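Local atomic coordinates of protein ElaA (Escherichia coli, PDB entry 5Z6N), a protein that probably works as an N-acetyltransferase of the GNAT superfamily, moving an acetyl group from acetyl coenzyme A to an amine. Residues A61-L66 against G78-S83. Numbering follows the deposited sequence.
Sequences AYARIL and GRVIVS
R79 reaches across to both Y62 and R64. CB sits in the plane of the Y62 ring, at its edge, 3.6 Å from CE2. CG turns beside the backbone N (chi1 -60°) and comes within 3.9 Å of R64 NE. The chain then bends at chi2 and chi3, and NE forms a salt bridge with D38. At the tip, one face of the guanidinium meets R64: R64 CZ lies 3.6 Å above its plane, displaced from the centre of the group, and the two flat groups are turned 49° apart. R64 arrives alongside on a chain extended from CG to NE, its own guanidinium salt-bridged to D40 and D43. These carboxylates probably offset the charge of the paired arginines.

The backbones run antiparallel. Y62 and I81 exchange two backbone hydrogen bonds, I81 N to Y62 O being 2.9 Å; R64 and G78 exchange two more, with R64 N to G78 O nearly straight at 172°. Between these pairs the register slips by one residue at a beta bulge, where R79 takes up positive phi and its CB points toward 61-66. On the opposite face from Y62 and I81, A63 CB packs 4.3 Å from V80 CG2. A bulge in strand 75-82, within an antiparallel hairpin at the middle of the sheet, is a hallmark of the GNAT fold, in which it commonly adjoins the acetyl coenzyme A site.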
ATOM      1  N   ALA B  61      -5.828   9.351  11.483  1.00 20.82           N
ATOM      2  CA  ALA B  61      -6.297   8.301  12.375  1.00 14.00           C
ATOM      3  C   ALA B  61      -7.000   7.239  11.545  1.00 14.91           C
ATOM      4  O   ALA B  61      -7.705   7.566  10.588  1.00 21.38           O
ATOM      5  CB  ALA B  61      -7.249   8.852  13.446  1.00 23.41           C
ATOM      6  N   TYR B  62      -6.813   5.974  11.919  1.00 15.37           N
ATOM      7  CA  TYR B  62      -7.338   4.881  11.114  1.00 14.78           C
ATOM      8  C   TYR B  62      -7.412   3.605  11.939  1.00 26.31           C
ATOM      9  O   TYR B  62      -6.569   3.367  12.809  1.00 33.86           O
ATOM     10  CB  TYR B  62      -6.472   4.640   9.868  1.00 17.46           C
ATOM     11  CG  TYR B  62      -6.843   3.383   9.100  1.00 19.04           C
ATOM     12  CD1 TYR B  62      -7.798   3.427   8.105  1.00 15.23           C
ATOM     13  CD2 TYR B  62      -6.252   2.158   9.385  1.00 11.54           C
ATOM     14  CE1 TYR B  62      -8.155   2.305   7.409  1.00 20.37           C
ATOM     15  CE2 TYR B  62      -6.605   1.029   8.695  1.00 11.38           C
ATOM     16  CZ  TYR B  62      -7.557   1.107   7.705  1.00 22.46           C
ATOM     17  OH  TYR B  62      -7.922  -0.013   6.999  1.00 28.19           O
ATOM     18  N   ALA B  63      -8.418   2.784  11.638  1.00 26.33           N
ATOM     19  CA  ALA B  63      -8.507   1.421  12.142  1.00 28.78           C
ATOM     20  C   ALA B  63      -9.450   0.642  11.237  1.00 27.25           C
ATOM     21  O   ALA B  63     -10.399   1.202  10.682  1.00 19.91           O
ATOM     22  CB  ALA B  63      -8.991   1.379  13.594  1.00 30.75           C
ATOM     23  N   ARG B  64      -9.171  -0.649  11.078  1.00 30.73           N
ATOM     24  CA  ARG B  64     -10.006  -1.518  10.265  1.00 28.84           C
ATOM     25  C   ARG B  64     -10.583  -2.637  11.122  1.00 28.75           C
ATOM     26  O   ARG B  64     -10.022  -3.017  12.158  1.00 20.22           O
ATOM     27  CB  ARG B  64      -9.235  -2.111   9.071  1.00 23.92           C
ATOM     28  CG  ARG B  64      -8.727  -3.524   9.291  1.00 22.19           C
ATOM     29  CD  ARG B  64      -8.009  -4.056   8.043  1.00 23.24           C
ATOM     30  NE  ARG B  64      -7.099  -5.133   8.391  1.00 31.06           N
ATOM     31  CZ  ARG B  64      -6.308  -5.740   7.513  1.00 30.31           C
ATOM     32  NH1 ARG B  64      -6.327  -5.378   6.236  1.00 21.27           N
ATOM     33  NH2 ARG B  64      -5.499  -6.717   7.900  1.00 34.02           N
ATOM     34  N   ILE B  65     -11.718  -3.157  10.666  1.00 28.96           N
ATOM     35  CA  ILE B  65     -12.523  -4.106  11.417  1.00 26.63           C
ATOM     36  C   ILE B  65     -12.777  -5.317  10.532  1.00 26.26           C
ATOM     37  O   ILE B  65     -13.375  -5.188   9.456  1.00 22.58           O
ATOM     38  CB  ILE B  65     -13.851  -3.477  11.864  1.00 27.86           C
ATOM     39  CG1 ILE B  65     -13.603  -2.195  12.661  1.00 22.52           C
ATOM     40  CG2 ILE B  65     -14.658  -4.467  12.651  1.00 35.20           C
ATOM     41  CD1 ILE B  65     -14.869  -1.432  12.952  1.00 14.19           C
ATOM     42  N   LEU B  66     -12.338  -6.488  10.980  1.00 28.14           N
ATOM     43  CA  LEU B  66     -12.554  -7.728  10.248  1.00 31.43           C
ATOM     44  C   LEU B  66     -13.737  -8.485  10.843  1.00 32.40           C
ATOM     45  O   LEU B  66     -13.798  -8.699  12.060  1.00 32.68           O
ATOM     46  CB  LEU B  66     -11.295  -8.597  10.265  1.00 31.60           C
ATOM     47  CG  LEU B  66      -9.998  -7.894   9.850  1.00 33.79           C
ATOM     48  CD1 LEU B  66      -8.827  -8.845   9.887  1.00 35.54           C
ATOM     49  CD2 LEU B  66     -10.118  -7.259   8.478  1.00 30.71           C
ATOM     50  N   GLY B  78      -7.806  -3.955  14.137  1.00 22.19           N
ATOM     51  CA  GLY B  78      -6.389  -3.931  13.827  1.00 20.61           C
ATOM     52  C   GLY B  78      -6.041  -2.709  13.008  1.00 24.19           C
ATOM     53  O   GLY B  78      -6.915  -1.939  12.597  1.00 29.47           O
ATOM     54  N   ARG B  79      -4.733  -2.547  12.776  1.00 23.81           N
ATOM     55  CA  ARG B  79      -4.171  -1.431  12.005  1.00 27.86           C
ATOM     56  C   ARG B  79      -4.402  -0.085  12.696  1.00 25.27           C
ATOM     57  O   ARG B  79      -4.524   0.952  12.036  1.00 24.31           O
ATOM     58  CB  ARG B  79      -4.723  -1.400  10.575  1.00 27.59           C
ATOM     59  CG  ARG B  79      -4.435  -2.638   9.757  1.00 28.37           C
ATOM     60  CD  ARG B  79      -2.962  -3.004   9.816  1.00 28.55           C
ATOM     61  NE  ARG B  79      -2.494  -3.599   8.571  1.00 26.88           N
ATOM     62  CZ  ARG B  79      -2.533  -4.904   8.318  1.00 19.68           C
ATOM     63  NH1 ARG B  79      -2.083  -5.372   7.166  1.00 18.15           N
ATOM     64  NH2 ARG B  79      -3.046  -5.745   9.202  1.00 16.97           N
ATOM     65  N   VAL B  80      -4.439  -0.086  14.027  1.00 21.77           N
ATOM     66  CA  VAL B  80      -4.810   1.104  14.787  1.00 28.86           C
ATOM     67  C   VAL B  80      -3.702   2.144  14.672  1.00 25.42           C
ATOM     68  O   VAL B  80      -2.552   1.889  15.051  1.00 19.84           O
ATOM     69  CB  VAL B  80      -5.086   0.744  16.253  1.00 28.30           C
ATOM     70  CG1 VAL B  80      -5.450   1.993  17.053  1.00 20.08           C
ATOM     71  CG2 VAL B  80      -6.187  -0.320  16.335  1.00 23.47           C
ATOM     72  N   ILE B  81      -4.041   3.325  14.147  1.00 26.00           N
ATOM     73  CA  ILE B  81      -3.050   4.362  13.875  1.00 29.48           C
ATOM     74  C   ILE B  81      -3.543   5.720  14.345  1.00 28.61           C
ATOM     75  O   ILE B  81      -4.722   6.059  14.197  1.00 30.04           O
ATOM     76  CB  ILE B  81      -2.690   4.453  12.377  1.00 27.51           C
ATOM     77  CG1 ILE B  81      -2.246   3.099  11.833  1.00 21.98           C
ATOM     78  CG2 ILE B  81      -1.591   5.478  12.171  1.00 13.29           C
ATOM     79  CD1 ILE B  81      -1.964   3.119  10.355  1.00 17.92           C
ATOM     80  N   VAL B  82      -2.622   6.495  14.914  1.00 27.88           N
ATOM     81  CA  VAL B  82      -2.690   7.948  14.963  1.00 26.88           C
ATOM     82  C   VAL B  82      -1.435   8.479  14.284  1.00 32.07           C
ATOM     83  O   VAL B  82      -0.337   7.955  14.502  1.00 30.38           O
ATOM     84  CB  VAL B  82      -2.794   8.474  16.408  1.00 26.81           C
ATOM     85  CG1 VAL B  82      -2.681   9.989  16.426  1.00 25.97           C
ATOM     86  CG2 VAL B  82      -4.090   8.013  17.056  1.00 21.84           C
ATOM     87  N   SER B  83      -1.596   9.497  13.441  1.00 40.56           N
ATOM     88  CA  SER B  83      -0.447  10.068  12.750  1.00 39.86           C
ATOM     89  C   SER B  83       0.456  10.792  13.743  1.00 39.45           C
ATOM     90  O   SER B  83      -0.019  11.483  14.650  1.00 43.01           O
ATOM     91  CB  SER B  83      -0.901  11.013  11.636  1.00 34.93           C
ATOM     92  OG  SER B  83      -1.390  12.234  12.156  1.00 36.26           O
TER